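Local coordinates for protein aeromonas extracellular serine protease (Aeromonas sobria, PDB 3WQB) that cleaves peptide bonds after paired basic residues as a calcium-binding, kexin- and furin-like secreted serine protease and probably acts as a virulence factor, at residues E22-P26 / L59-R64; V67-V72 / A347-A352; S461-A467 / A543-L549; T468-E473 / F538-Q544. The protein carries 1 engineered substitution. One frame throughout, in Å; residues are numbered along the deposited sequence.

Interaction 1 of 4, residues E22-P26 / L59-R64; sequences ERCLP and LWWAHR
Trp60 and Arg64 reach the 22-26 loop through two torsions: the indole CG of Trp60 is wedged between its own backbone N and carbonyl carbon (chi1 63°), which lays the ring under Glu22 and Arg23, and the Arg64 chain kinks at chi3 (74°), swinging its guanidinium back beneath Cys24. The backbone at Glu22 and Arg23 passes over one face of the indole. Arg23 CG sits 3.7 Å from the centroid of the five-membered ring of Trp60, a CH-pi contact made from above the face, while the Arg23 guanidinium stands nearly perpendicular to the ring and runs on to a salt bridge with Asp56. Trp60 NE1 is bonded to the carbonyl of Gly17.

Arg64 NH1 is held twice by one residue. It donates to Glu22 OE1 at 2.9 Å, a nearly straight salt bridge that uses the anti lone pair of the carboxylate, and to Glu22 O at 2.8 Å, in the carbonyl plane but more bent (139°). Cys24 SG, disulfide-bonded to Cys4, rests over a face of the same guanidinium, 3.7 Å from Arg64 NE. Further along, Leu25 CD2 meets Leu59 CD1 at 3.9 Å. Cys24 O is buried here without a polar partner. With NH2 bonded to Ala5 O as well, the guanidinium is fixed in rotation; these bonds tie the disulfide-bearing loop to helix 60-64, and the Glu22 carboxylate probably balances the charge of Arg64.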
loop_
_atom_site.group_PDB
_atom_site.type_symbol
_atom_site.label_atom_id
_atom_site.label_comp_id
_atom_site.label_asym_id
_atom_site.label_seq_id
_atom_site.Cartn_x
_atom_site.Cartn_y
_atom_site.Cartn_z
ATOM N N GLU A 22 -16.896 30.399 0.150
ATOM C CA GLU A 22 -17.927 29.535 -0.425
ATOM C C GLU A 22 -17.810 28.076 0.031
ATOM O O GLU A 22 -18.524 27.204 -0.462
ATOM C CB GLU A 22 -17.902 29.612 -1.962
ATOM C CG GLU A 22 -18.287 30.988 -2.518
ATOM C CD GLU A 22 -19.747 31.357 -2.282
ATOM O OE1 GLU A 22 -20.562 30.474 -1.944
ATOM O OE2 GLU A 22 -20.080 32.550 -2.448
ATOM N N ARG A 23 -16.910 27.827 0.974
ATOM C CA ARG A 23 -16.604 26.474 1.414
ATOM C C ARG A 23 -17.669 25.917 2.367
ATOM O O ARG A 23 -17.725 26.279 3.542
ATOM C CB ARG A 23 -15.201 26.478 2.029
ATOM C CG ARG A 23 -14.676 25.181 2.554
ATOM C CD ARG A 23 -13.186 25.314 2.695
ATOM N NE ARG A 23 -12.593 24.263 3.516
ATOM C CZ ARG A 23 -12.479 24.314 4.842
ATOM N NH1 ARG A 23 -12.934 25.355 5.534
ATOM N NH2 ARG A 23 -11.904 23.310 5.489
ATOM N N CYS A 24 -18.506 25.029 1.830
ATOM C CA CYS A 24 -19.549 24.323 2.586
ATOM C C CYS A 24 -19.944 23.057 1.839
ATOM O O CYS A 24 -19.686 22.936 0.633
ATOM C CB CYS A 24 -20.791 25.201 2.829
ATOM S SG CYS A 24 -21.687 25.741 1.325
ATOM N N LEU A 25 -20.581 22.131 2.555
ATOM C CA LEU A 25 -21.075 20.889 1.975
ATOM C C LEU A 25 -22.594 20.826 1.978
ATOM O O LEU A 25 -23.209 21.006 3.037
ATOM C CB LEU A 25 -20.582 19.688 2.779
ATOM C CG LEU A 25 -19.086 19.477 2.984
ATOM C CD1 LEU A 25 -18.836 18.384 4.018
ATOM C CD2 LEU A 25 -18.415 19.160 1.633
ATOM N N PRO A 26 -23.206 20.545 0.813
ATOM C CA PRO A 26 -24.628 20.209 0.832
ATOM C C PRO A 26 -24.878 18.893 1.575
ATOM O O PRO A 26 -23.958 18.064 1.746
ATOM C CB PRO A 26 -24.972 20.038 -0.657
ATOM C CG PRO A 26 -23.898 20.772 -1.398
ATOM C CD PRO A 26 -22.665 20.555 -0.560
ATOM N N LEU A 59 -12.837 19.005 -1.247
ATOM C CA LEU A 59 -13.772 18.459 -2.230
ATOM C C LEU A 59 -15.108 19.194 -2.222
ATOM O O LEU A 59 -16.038 18.798 -2.931
ATOM C CB LEU A 59 -13.997 16.959 -1.997
ATOM C CG LEU A 59 -14.403 16.487 -0.597
ATOM C CD1 LEU A 59 -15.757 17.019 -0.158
ATOM C CD2 LEU A 59 -14.391 14.968 -0.563
ATOM N N TRP A 60 -15.200 20.279 -1.455
ATOM C CA TRP A 60 -16.482 20.975 -1.300
ATOM C C TRP A 60 -17.086 21.470 -2.627
ATOM O O TRP A 60 -18.302 21.468 -2.790
ATOM C CB TRP A 60 -16.355 22.107 -0.283
ATOM C CG TRP A 60 -15.409 23.201 -0.672
ATOM C CD1 TRP A 60 -14.099 23.325 -0.306
ATOM C CD2 TRP A 60 -15.710 24.339 -1.492
ATOM N NE1 TRP A 60 -13.562 24.470 -0.852
ATOM C CE2 TRP A 60 -14.529 25.108 -1.586
ATOM C CE3 TRP A 60 -16.862 24.777 -2.167
ATOM C CZ2 TRP A 60 -14.468 26.298 -2.315
ATOM C CZ3 TRP A 60 -16.797 25.960 -2.901
ATOM C CH2 TRP A 60 -15.608 26.702 -2.972
ATOM N N TRP A 61 -16.243 21.889 -3.566
ATOM C CA TRP A 61 -16.722 22.405 -4.838
ATOM C C TRP A 61 -17.229 21.276 -5.717
ATOM O O TRP A 61 -18.212 21.447 -6.428
ATOM C CB TRP A 61 -15.641 23.245 -5.517
ATOM C CG TRP A 61 -16.037 23.899 -6.811
ATOM C CD1 TRP A 61 -16.512 25.173 -6.984
ATOM C CD2 TRP A 61 -15.942 23.324 -8.121
ATOM N NE1 TRP A 61 -16.728 25.417 -8.324
ATOM C CE2 TRP A 61 -16.382 24.303 -9.042
ATOM C CE3 TRP A 61 -15.534 22.072 -8.606
ATOM C CZ2 TRP A 61 -16.435 24.065 -10.422
ATOM C CZ3 TRP A 61 -15.578 21.837 -9.978
ATOM C CH2 TRP A 61 -16.020 22.833 -10.869
ATOM N N ALA A 62 -16.582 20.110 -5.661
ATOM C CA ALA A 62 -17.156 18.927 -6.298
ATOM C C ALA A 62 -18.571 18.660 -5.768
ATOM O O ALA A 62 -19.518 18.512 -6.541
ATOM C CB ALA A 62 -16.266 17.716 -6.106
ATOM N N HIS A 63 -18.717 18.640 -4.451
ATOM C CA HIS A 63 -20.016 18.381 -3.859
ATOM C C HIS A 63 -21.049 19.452 -4.209
ATOM O O HIS A 63 -22.189 19.115 -4.503
ATOM C CB HIS A 63 -19.890 18.187 -2.348
ATOM C CG HIS A 63 -19.407 16.822 -1.965
ATOM N ND1 HIS A 63 -19.763 16.215 -0.779
ATOM C CD2 HIS A 63 -18.615 15.937 -2.618
ATOM C CE1 HIS A 63 -19.201 15.022 -0.713
ATOM N NE2 HIS A 63 -18.496 14.830 -1.814
ATOM N N ARG A 64 -20.647 20.725 -4.210
ATOM C CA ARG A 64 -21.572 21.809 -4.527
ATOM C C ARG A 64 -21.921 21.873 -6.011
ATOM O O ARG A 64 -22.882 22.534 -6.371
ATOM C CB ARG A 64 -21.025 23.165 -4.063
ATOM C CG ARG A 64 -20.979 23.340 -2.554
ATOM C CD ARG A 64 -20.721 24.782 -2.160
ATOM N NE ARG A 64 -21.913 25.604 -2.363
ATOM C CZ ARG A 64 -21.962 26.928 -2.232
ATOM N NH1 ARG A 64 -20.884 27.618 -1.887
ATOM N NH2 ARG A 64 -23.108 27.563 -2.450
#

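Interaction 2 of 4, residues V67-V72 / A347-A352; sequences VLGQGV and ALLMSA
Val67, Gly69 and Val72 line the side of the 67-72 loop that lies on helix 335-352. The polar part of the contact centres on Ser351. Gly69 N donates to Ser351 OG at 3.1 Å, with an angle of 139° at the hydrogen, and the hydroxyl in turn gives its proton to Leu348 O, one turn back, at 2.9 Å. Leu348 O also accepts from Ala352 N. Ser351 OG stands between its backbone N and carbonyl carbon (chi1 72°), folded back over the helix where it can serve both partners. Within the loop, Gln70 OE1 takes the N-H of Leu68, and Gln70 NE2 is bonded to Gly66 O.

Close packing brings the backbones together at Gly69. Its CA lies 3.5 Å from Ser351 CB, tighter than usual for two carbons, and makes a C-H...O contact to Ala347 O at 3.6 Å. Gly69 also opens the type II turn that runs to Val72. Val67 CG1 comes within 3.2 Å of Leu348 O, and Leu348 CD2 lies against the loop backbone, 3.5 Å from Leu68 CA.

The apolar contacts flank this centre. Val67 CG1 meets Ala352 CB at 3.9 Å. Val72 sets its CG1 against Ala347 CB at 3.8 Å and its CG2 against Met350 CB, the side chains of Val72 and Met350 crossing at about a right angle. In this subtilase domain the loop leads into strand 73-77 of the central parallel sheet. The serine relays one hydrogen bond into the helix backbone, so the strand's approach is held to the helix by one bent hydrogen bond as well as by apolar contact.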
loop_
_atom_site.group_PDB
_atom_site.type_symbol
_atom_site.label_atom_id
_atom_site.label_comp_id
_atom_site.label_asym_id
_atom_site.label_seq_id
_atom_site.Cartn_x
_atom_site.Cartn_y
_atom_site.Cartn_z
ATOM N N VAL A 67 -20.654 16.796 -8.530
ATOM C CA VAL A 67 -19.649 15.760 -8.794
ATOM C C VAL A 67 -19.596 14.839 -7.577
ATOM O O VAL A 67 -19.089 15.209 -6.514
ATOM C CB VAL A 67 -18.257 16.375 -9.088
ATOM C CG1 VAL A 67 -17.218 15.276 -9.300
ATOM C CG2 VAL A 67 -18.307 17.303 -10.316
ATOM N N LEU A 68 -20.125 13.635 -7.752
ATOM C CA LEU A 68 -20.416 12.762 -6.619
ATOM C C LEU A 68 -20.053 11.294 -6.840
ATOM O O LEU A 68 -20.424 10.435 -6.036
ATOM C CB LEU A 68 -21.895 12.891 -6.228
ATOM C CG LEU A 68 -22.389 14.237 -5.689
ATOM C CD1 LEU A 68 -23.897 14.218 -5.527
ATOM C CD2 LEU A 68 -21.702 14.621 -4.386
ATOM N N GLY A 69 -19.334 10.996 -7.920
ATOM C CA GLY A 69 -18.922 9.624 -8.179
ATOM C C GLY A 69 -19.903 8.785 -8.976
ATOM O O GLY A 69 -19.721 7.584 -9.115
ATOM N N GLN A 70 -20.944 9.421 -9.512
ATOM C CA GLN A 70 -21.950 8.729 -10.315
ATOM C C GLN A 70 -21.324 7.967 -11.482
ATOM O O GLN A 70 -20.455 8.494 -12.188
ATOM C CB GLN A 70 -23.025 9.715 -10.803
ATOM C CG GLN A 70 -22.530 10.930 -11.624
ATOM C CD GLN A 70 -22.204 12.183 -10.801
ATOM O OE1 GLN A 70 -21.768 12.109 -9.658
ATOM N NE2 GLN A 70 -22.395 13.345 -11.411
ATOM N N GLY A 71 -21.731 6.709 -11.633
ATOM C CA GLY A 71 -21.265 5.863 -12.724
ATOM C C GLY A 71 -19.952 5.154 -12.455
ATOM O O GLY A 71 -19.475 4.403 -13.306
ATOM N N VAL A 72 -19.365 5.387 -11.276
ATOM C CA VAL A 72 -18.063 4.786 -10.931
ATOM C C VAL A 72 -18.193 3.570 -10.018
ATOM O O VAL A 72 -18.771 3.664 -8.935
ATOM C CB VAL A 72 -17.100 5.810 -10.306
ATOM C CG1 VAL A 72 -15.720 5.172 -10.039
ATOM C CG2 VAL A 72 -16.933 7.002 -11.230
ATOM N N ALA A 347 -12.899 8.485 -7.661
ATOM C CA ALA A 347 -14.255 8.302 -8.171
ATOM C C ALA A 347 -14.891 9.648 -8.530
ATOM O O ALA A 347 -15.605 9.759 -9.532
ATOM C CB ALA A 347 -15.111 7.558 -7.172
ATOM N N LEU A 348 -14.617 10.680 -7.747
ATOM C CA LEU A 348 -15.119 12.016 -8.066
ATOM C C LEU A 348 -14.576 12.477 -9.422
ATOM O O LEU A 348 -15.328 12.902 -10.306
ATOM C CB LEU A 348 -14.760 13.029 -6.970
ATOM C CG LEU A 348 -15.461 12.817 -5.624
ATOM C CD1 LEU A 348 -15.054 13.883 -4.622
ATOM C CD2 LEU A 348 -16.973 12.811 -5.797
ATOM N N LEU A 349 -13.266 12.362 -9.596
ATOM C CA LEU A 349 -12.646 12.805 -10.831
ATOM C C LEU A 349 -13.160 12.019 -12.022
ATOM O O LEU A 349 -13.475 12.593 -13.063
ATOM C CB LEU A 349 -11.127 12.693 -10.741
ATOM C CG LEU A 349 -10.446 13.544 -9.676
ATOM C CD1 LEU A 349 -8.963 13.354 -9.781
ATOM C CD2 LEU A 349 -10.812 15.005 -9.771
ATOM N N MET A 350 -13.237 10.702 -11.867
ATOM C CA MET A 350 -13.742 9.851 -12.932
ATOM C C MET A 350 -15.176 10.198 -13.299
ATOM O O MET A 350 -15.542 10.160 -14.471
ATOM C CB MET A 350 -13.643 8.379 -12.544
ATOM C CG MET A 350 -12.228 7.847 -12.495
ATOM S SD MET A 350 -12.244 6.161 -11.874
ATOM C CE MET A 350 -10.554 5.682 -12.243
ATOM N N SER A 351 -15.997 10.533 -12.314
ATOM C CA SER A 351 -17.395 10.856 -12.610
ATOM C C SER A 351 -17.525 12.172 -13.370
ATOM O O SER A 351 -18.422 12.313 -14.202
ATOM C CB SER A 351 -18.264 10.853 -11.352
ATOM O OG SER A 351 -18.017 11.962 -10.500
ATOM N N ALA A 352 -16.626 13.116 -13.088
ATOM C CA ALA A 352 -16.611 14.431 -13.740
ATOM C C ALA A 352 -16.031 14.364 -15.149
ATOM O O ALA A 352 -16.461 15.107 -16.041
ATOM C CB ALA A 352 -15.828 15.421 -12.908
#

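Interaction 3 of 4, residues S461-A467 / A543-L549; sequences SSTTRIA and AQGTWRL
Ile466, Thr464 and Ser462 each exchange two backbone hydrogen bonds with their partners Gly545, Trp547 and Leu549, so the N-H and C=O groups that face across the two strands at these positions are satisfied. The shortest of the six include Trp547 N to Thr464 O, 2.8 Å and almost straight. In the non-hydrogen-bonded pairs Thr463-Arg548 and Arg465-Thr546 the strands come closer, and the same carbonyls gain C-H...O contacts, as from Thr463 CA to Trp547 O at 3.3 Å. Beyond the last pair Gln544 takes over: extended past CG, it sends NE2 to Ala467 O at 2.8 Å with an N-H...O angle of 176°, the acceptor lying in the amide plane.

Strand 460-466 is one of the two outermost strands of a four-stranded antiparallel sheet in the P-domain, with 545-553 next to it. The face bearing Ser462, Thr464, Ile466, Trp547 and Leu549 turns to strands 436-444, 471-482 and 583-595. There Ser462 OG is bonded to Trp588 NE1 and Thr464 OG1 to Gln441 OE1. Trp547 NE1 donates to Ala543 O of its own segment at 2.9 Å, near the ring plane, which fixes the indole while Ile466 CG1 approaches CD1 of Trp547 to 3.6 Å.

On the other face Thr463 OG1, anti to its carbonyl carbon (chi1 -61°), lies beside the aliphatic part of Arg548, 3.5 Å from Arg548 CG, and its methyl CG2 lies 3.6 Å from Thr546 CB. The charged end of Arg548 pairs through NE with Glu550.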
loop_
_atom_site.group_PDB
_atom_site.type_symbol
_atom_site.label_atom_id
_atom_site.label_comp_id
_atom_site.label_asym_id
_atom_site.label_seq_id
_atom_site.Cartn_x
_atom_site.Cartn_y
_atom_site.Cartn_z
ATOM N N SER A 461 28.741 2.796 -5.486
ATOM C CA SER A 461 27.972 3.375 -6.575
ATOM C C SER A 461 28.070 2.566 -7.841
ATOM O O SER A 461 29.104 1.972 -8.142
ATOM C CB SER A 461 28.450 4.806 -6.858
ATOM O OG SER A 461 28.393 5.613 -5.687
ATOM N N SER A 462 26.984 2.578 -8.599
ATOM C CA SER A 462 26.934 1.930 -9.899
ATOM C C SER A 462 26.029 2.732 -10.818
ATOM O O SER A 462 24.957 3.168 -10.417
ATOM C CB SER A 462 26.453 0.485 -9.736
ATOM O OG SER A 462 26.252 -0.155 -10.988
ATOM N N THR A 463 26.476 2.919 -12.054
ATOM C CA THR A 463 25.809 3.798 -13.008
ATOM C C THR A 463 25.438 3.081 -14.303
ATOM O O THR A 463 26.175 2.214 -14.762
ATOM C CB THR A 463 26.722 5.011 -13.300
ATOM O OG1 THR A 463 26.951 5.735 -12.080
ATOM C CG2 THR A 463 26.112 5.933 -14.339
ATOM N N THR A 464 24.285 3.433 -14.867
ATOM C CA THR A 464 23.864 2.958 -16.184
ATOM C C THR A 464 23.305 4.122 -16.989
ATOM O O THR A 464 22.757 5.073 -16.428
ATOM C CB THR A 464 22.832 1.800 -16.076
ATOM O OG1 THR A 464 22.636 1.188 -17.358
ATOM C CG2 THR A 464 21.486 2.287 -15.548
ATOM N N ARG A 465 23.437 4.048 -18.305
ATOM C CA ARG A 465 22.876 5.064 -19.183
ATOM C C ARG A 465 21.560 4.603 -19.789
ATOM O O ARG A 465 21.451 3.486 -20.298
ATOM C CB ARG A 465 23.852 5.421 -20.310
ATOM C CG ARG A 465 23.348 6.558 -21.181
ATOM C CD ARG A 465 24.404 7.069 -22.143
ATOM N NE ARG A 465 23.886 8.185 -22.939
ATOM C CZ ARG A 465 23.281 8.080 -24.121
ATOM N NH1 ARG A 465 23.102 6.897 -24.700
ATOM N NH2 ARG A 465 22.846 9.179 -24.727
ATOM N N ILE A 466 20.564 5.480 -19.729
ATOM C CA ILE A 466 19.325 5.289 -20.479
ATOM C C ILE A 466 19.422 6.140 -21.747
ATOM O O ILE A 466 19.567 7.365 -21.672
ATOM C CB ILE A 466 18.081 5.683 -19.625
ATOM C CG1 ILE A 466 17.920 4.749 -18.407
ATOM C CG2 ILE A 466 16.813 5.758 -20.488
ATOM C CD1 ILE A 466 17.513 3.318 -18.720
ATOM N N ALA A 467 19.355 5.492 -22.909
ATOM C CA ALA A 467 19.560 6.191 -24.180
ATOM C C ALA A 467 18.303 6.866 -24.705
ATOM O O ALA A 467 18.385 7.898 -25.378
ATOM C CB ALA A 467 20.106 5.227 -25.228
ATOM N N ALA A 543 14.447 11.129 -19.059
ATOM C CA ALA A 543 15.126 9.895 -18.672
ATOM C C ALA A 543 16.533 9.755 -19.249
ATOM O O ALA A 543 17.324 8.958 -18.758
ATOM C CB ALA A 543 14.290 8.686 -19.079
ATOM N N GLN A 544 16.842 10.527 -20.289
ATOM C CA GLN A 544 18.061 10.308 -21.065
ATOM C C GLN A 544 19.307 10.720 -20.305
ATOM O O GLN A 544 19.410 11.845 -19.823
ATOM C CB GLN A 544 17.969 11.054 -22.389
ATOM C CG GLN A 544 19.067 10.729 -23.378
ATOM C CD GLN A 544 18.854 11.455 -24.687
ATOM O OE1 GLN A 544 18.972 12.676 -24.752
ATOM N NE2 GLN A 544 18.507 10.710 -25.727
ATOM N N GLY A 545 20.262 9.799 -20.224
ATOM C CA GLY A 545 21.503 10.051 -19.520
ATOM C C GLY A 545 21.769 9.009 -18.463
ATOM O O GLY A 545 21.157 7.934 -18.452
ATOM N N THR A 546 22.688 9.336 -17.564
ATOM C CA THR A 546 23.144 8.379 -16.578
ATOM C C THR A 546 22.337 8.419 -15.286
ATOM O O THR A 546 22.034 9.498 -14.756
ATOM C CB THR A 546 24.640 8.557 -16.254
ATOM O OG1 THR A 546 24.921 9.935 -15.975
ATOM C CG2 THR A 546 25.523 8.111 -17.425
ATOM N N TRP A 547 21.984 7.229 -14.819
ATOM C CA TRP A 547 21.318 7.013 -13.538
ATOM C C TRP A 547 22.264 6.261 -12.611
ATOM O O TRP A 547 22.902 5.289 -13.020
ATOM C CB TRP A 547 20.062 6.180 -13.753
ATOM C CG TRP A 547 18.970 6.874 -14.506
ATOM C CD1 TRP A 547 18.891 7.071 -15.854
ATOM C CD2 TRP A 547 17.773 7.414 -13.946
ATOM N NE1 TRP A 547 17.723 7.733 -16.168
ATOM C CE2 TRP A 547 17.015 7.948 -15.011
ATOM C CE3 TRP A 547 17.270 7.506 -12.635
ATOM C CZ2 TRP A 547 15.781 8.580 -14.806
ATOM C CZ3 TRP A 547 16.049 8.134 -12.431
ATOM C CH2 TRP A 547 15.314 8.654 -13.516
ATOM N N ARG A 548 22.368 6.706 -11.365
ATOM C CA ARG A 548 23.321 6.117 -10.434
ATOM C C ARG A 548 22.657 5.584 -9.172
ATOM O O ARG A 548 21.894 6.294 -8.515
ATOM C CB ARG A 548 24.405 7.142 -10.071
ATOM C CG ARG A 548 25.462 6.635 -9.099
ATOM C CD ARG A 548 26.566 7.649 -8.882
ATOM N NE ARG A 548 26.155 8.798 -8.075
ATOM C CZ ARG A 548 25.967 10.030 -8.550
ATOM N NH1 ARG A 548 26.121 10.275 -9.848
ATOM N NH2 ARG A 548 25.603 11.015 -7.733
ATOM N N LEU A 549 22.937 4.327 -8.852
ATOM C CA LEU A 549 22.523 3.748 -7.580
ATOM C C LEU A 549 23.636 3.918 -6.562
ATOM O O LEU A 549 24.809 3.692 -6.870
ATOM C CB LEU A 549 22.214 2.263 -7.746
ATOM C CG LEU A 549 21.576 1.585 -6.532
ATOM C CD1 LEU A 549 20.103 1.973 -6.410
ATOM C CD2 LEU A 549 21.733 0.084 -6.632
#

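Interaction 4 of 4, residues T468-E473 / F538-Q544; sequences TPLTVE and FYGESAQ
Val472 and its neighbours run antiparallel to the 538-544 loop, joined by three backbone hydrogen bonds, from Ala543 N to Leu470 O at 2.7 Å, from Val472 N to Glu541 O and from Gly540 N to Val472 O. The last two are almost straight, each 175° at the hydrogen. Thr471 and Ser542 form a single bridge between them, while the type II turn from Phe538 to Glu541 places Gly540, with its positive phi, at the third position.

Val472 supplies the main apolar contact. Its CG1, opposite the backbone N (chi1 177°), lies alongside Phe538 with the two side chains pointing the same way, and the other methyl, CG2, meets Ala543 CB at 3.7 Å. Leu470 CB also touches the Ala543 methyl. Thr471 directs its methyl CG2 at Gly540 O, 3.6 Å away.

Tyr539 crosses Glu473 obliquely. Its CD1 lies 3.5 Å from Glu473 O, a carbonyl that also receives a hydrogen bond from a water; the water accepts from Phe538 N at 2.9 Å and so bridges the two segments where the direct pairing stops. The carboxylates are bonded to partners outside the two segments: that of Glu473 to His595 and Arg359, that of Glu541 to Thr499, Ser495 and Ala403 N. Tyr539 OH reaches Asp363 on helix 358-368. Strand entry and loop are thus joined in a short antiparallel pairing within the P-domain's beta sandwich, where Tyr539 and Glu473 also bond to Asp363 and Arg359 of the subtilisin domain.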
loop_
_atom_site.group_PDB
_atom_site.type_symbol
_atom_site.label_atom_id
_atom_site.label_comp_id
_atom_site.label_asym_id
_atom_site.label_seq_id
_atom_site.Cartn_x
_atom_site.Cartn_y
_atom_site.Cartn_z
ATOM N N THR A 468 17.153 6.272 -24.387
ATOM C CA THR A 468 15.867 6.660 -24.966
ATOM C C THR A 468 15.417 7.997 -24.405
ATOM O O THR A 468 15.402 8.184 -23.177
ATOM C CB THR A 468 14.767 5.592 -24.690
ATOM O OG1 THR A 468 15.250 4.298 -25.069
ATOM C CG2 THR A 468 13.491 5.885 -25.476
ATOM N N PRO A 469 15.048 8.935 -25.297
ATOM C CA PRO A 469 14.370 10.108 -24.788
ATOM C C PRO A 469 13.003 9.664 -24.292
ATOM O O PRO A 469 12.236 9.030 -25.028
ATOM C CB PRO A 469 14.260 11.024 -26.017
ATOM C CG PRO A 469 14.304 10.114 -27.185
ATOM C CD PRO A 469 15.168 8.951 -26.770
ATOM N N LEU A 470 12.748 9.925 -23.020
ATOM C CA LEU A 470 11.450 9.643 -22.424
ATOM C C LEU A 470 11.220 10.602 -21.280
ATOM O O LEU A 470 12.160 10.942 -20.562
ATOM C CB LEU A 470 11.401 8.204 -21.898
ATOM C CG LEU A 470 10.027 7.540 -21.828
ATOM C CD1 LEU A 470 9.505 7.261 -23.237
ATOM C CD2 LEU A 470 10.070 6.245 -21.020
ATOM N N THR A 471 9.972 11.025 -21.104
ATOM C CA THR A 471 9.565 11.767 -19.922
ATOM C C THR A 471 9.192 10.739 -18.871
ATOM O O THR A 471 8.358 9.869 -19.108
ATOM C CB THR A 471 8.385 12.681 -20.236
ATOM O OG1 THR A 471 8.802 13.636 -21.221
ATOM C CG2 THR A 471 7.893 13.402 -18.972
ATOM N N VAL A 472 9.834 10.838 -17.711
ATOM C CA VAL A 472 9.663 9.872 -16.636
ATOM C C VAL A 472 8.323 10.050 -15.932
ATOM O O VAL A 472 7.873 11.175 -15.682
ATOM C CB VAL A 472 10.791 10.003 -15.581
ATOM C CG1 VAL A 472 10.569 9.034 -14.423
ATOM C CG2 VAL A 472 12.161 9.771 -16.201
ATOM N N GLU A 473 7.681 8.931 -15.623
ATOM C CA GLU A 473 6.601 8.932 -14.641
ATOM C C GLU A 473 7.122 8.292 -13.362
ATOM O O GLU A 473 7.149 8.935 -12.307
ATOM C CB GLU A 473 5.351 8.233 -15.183
ATOM C CG GLU A 473 4.690 9.022 -16.316
ATOM C CD GLU A 473 3.772 8.192 -17.193
ATOM O OE1 GLU A 473 2.984 7.374 -16.668
ATOM O OE2 GLU A 473 3.827 8.381 -18.423
ATOM N N PHE A 538 10.995 11.490 -9.656
ATOM C CA PHE A 538 11.524 11.960 -10.936
ATOM C C PHE A 538 10.439 12.315 -11.951
ATOM O O PHE A 538 10.721 12.555 -13.120
ATOM C CB PHE A 538 12.498 10.924 -11.502
ATOM C CG PHE A 538 13.531 10.486 -10.515
ATOM C CD1 PHE A 538 14.595 11.314 -10.193
ATOM C CD2 PHE A 538 13.440 9.239 -9.896
ATOM C CE1 PHE A 538 15.554 10.913 -9.267
ATOM C CE2 PHE A 538 14.399 8.827 -8.964
ATOM C CZ PHE A 538 15.457 9.668 -8.658
ATOM N N TYR A 539 9.193 12.367 -11.490
ATOM C CA TYR A 539 8.053 12.618 -12.358
ATOM C C TYR A 539 8.246 13.872 -13.198
ATOM O O TYR A 539 8.417 14.975 -12.669
ATOM C CB TYR A 539 6.794 12.749 -11.499
ATOM C CG TYR A 539 5.501 12.703 -12.274
ATOM C CD1 TYR A 539 4.812 11.504 -12.428
ATOM C CD2 TYR A 539 4.967 13.857 -12.863
ATOM C CE1 TYR A 539 3.620 11.453 -13.140
ATOM C CE2 TYR A 539 3.767 13.813 -13.580
ATOM C CZ TYR A 539 3.100 12.609 -13.705
ATOM O OH TYR A 539 1.920 12.546 -14.408
ATOM N N GLY A 540 8.190 13.693 -14.519
ATOM C CA GLY A 540 8.288 14.809 -15.446
ATOM C C GLY A 540 9.676 15.054 -16.015
ATOM O O GLY A 540 9.819 15.779 -16.993
ATOM N N GLU A 541 10.703 14.490 -15.385
ATOM C CA GLU A 541 12.087 14.660 -15.851
ATOM C C GLU A 541 12.363 13.873 -17.133
ATOM O O GLU A 541 11.656 12.919 -17.450
ATOM C CB GLU A 541 13.076 14.204 -14.767
ATOM C CG GLU A 541 13.110 15.105 -13.544
ATOM C CD GLU A 541 14.275 14.843 -12.614
ATOM O OE1 GLU A 541 15.131 13.973 -12.901
ATOM O OE2 GLU A 541 14.328 15.518 -11.567
ATOM N N SER A 542 13.412 14.267 -17.855
ATOM C CA SER A 542 13.902 13.494 -18.982
ATOM C C SER A 542 14.695 12.292 -18.471
ATOM O O SER A 542 15.521 12.422 -17.559
ATOM C CB SER A 542 14.779 14.354 -19.887
ATOM O OG SER A 542 15.410 13.550 -20.876
ATOM N N ALA A 543 14.447 11.129 -19.059
ATOM C CA ALA A 543 15.126 9.895 -18.672
ATOM C C ALA A 543 16.533 9.755 -19.249
ATOM O O ALA A 543 17.324 8.958 -18.758
ATOM C CB ALA A 543 14.290 8.686 -19.079
ATOM N N GLN A 544 16.842 10.527 -20.289
ATOM C CA GLN A 544 18.061 10.308 -21.065
ATOM C C GLN A 544 19.307 10.720 -20.305
ATOM O O GLN A 544 19.410 11.845 -19.823
ATOM C CB GLN A 544 17.969 11.054 -22.389
ATOM C CG GLN A 544 19.067 10.729 -23.378
ATOM C CD GLN A 544 18.854 11.455 -24.687
ATOM O OE1 GLN A 544 18.972 12.676 -24.752
ATOM N NE2 GLN A 544 18.507 10.710 -25.727
HETATM O O HOH W 1 9.828 9.010 -10.746
#

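Overall arrangement
From the N terminus, interaction 1 comes first, closing a loop of 32 residues without helix or strand and fastening the N-terminal segment to helix 60-64. Interaction 2 opens just after it and spans 274 residues, from the entry to strand 73-77 to the end of helix 335-352. These two adjoin within the subtilisin domain: Ala62 O lies 2.9 Å from Val67 N, a probable hydrogen bond. Interactions 3 and 4 come later, both in the P-domain, and these two nest: the pairing of 468-473 with 538-544 falls within the span closed by 461-467 and 543-549. They share Ala543 and Gln544, and Trp547 packs on Phe538 and Val472. Interaction 4 lies nearer the catalytic domain, its nearest atoms about 12 Å from interaction 2.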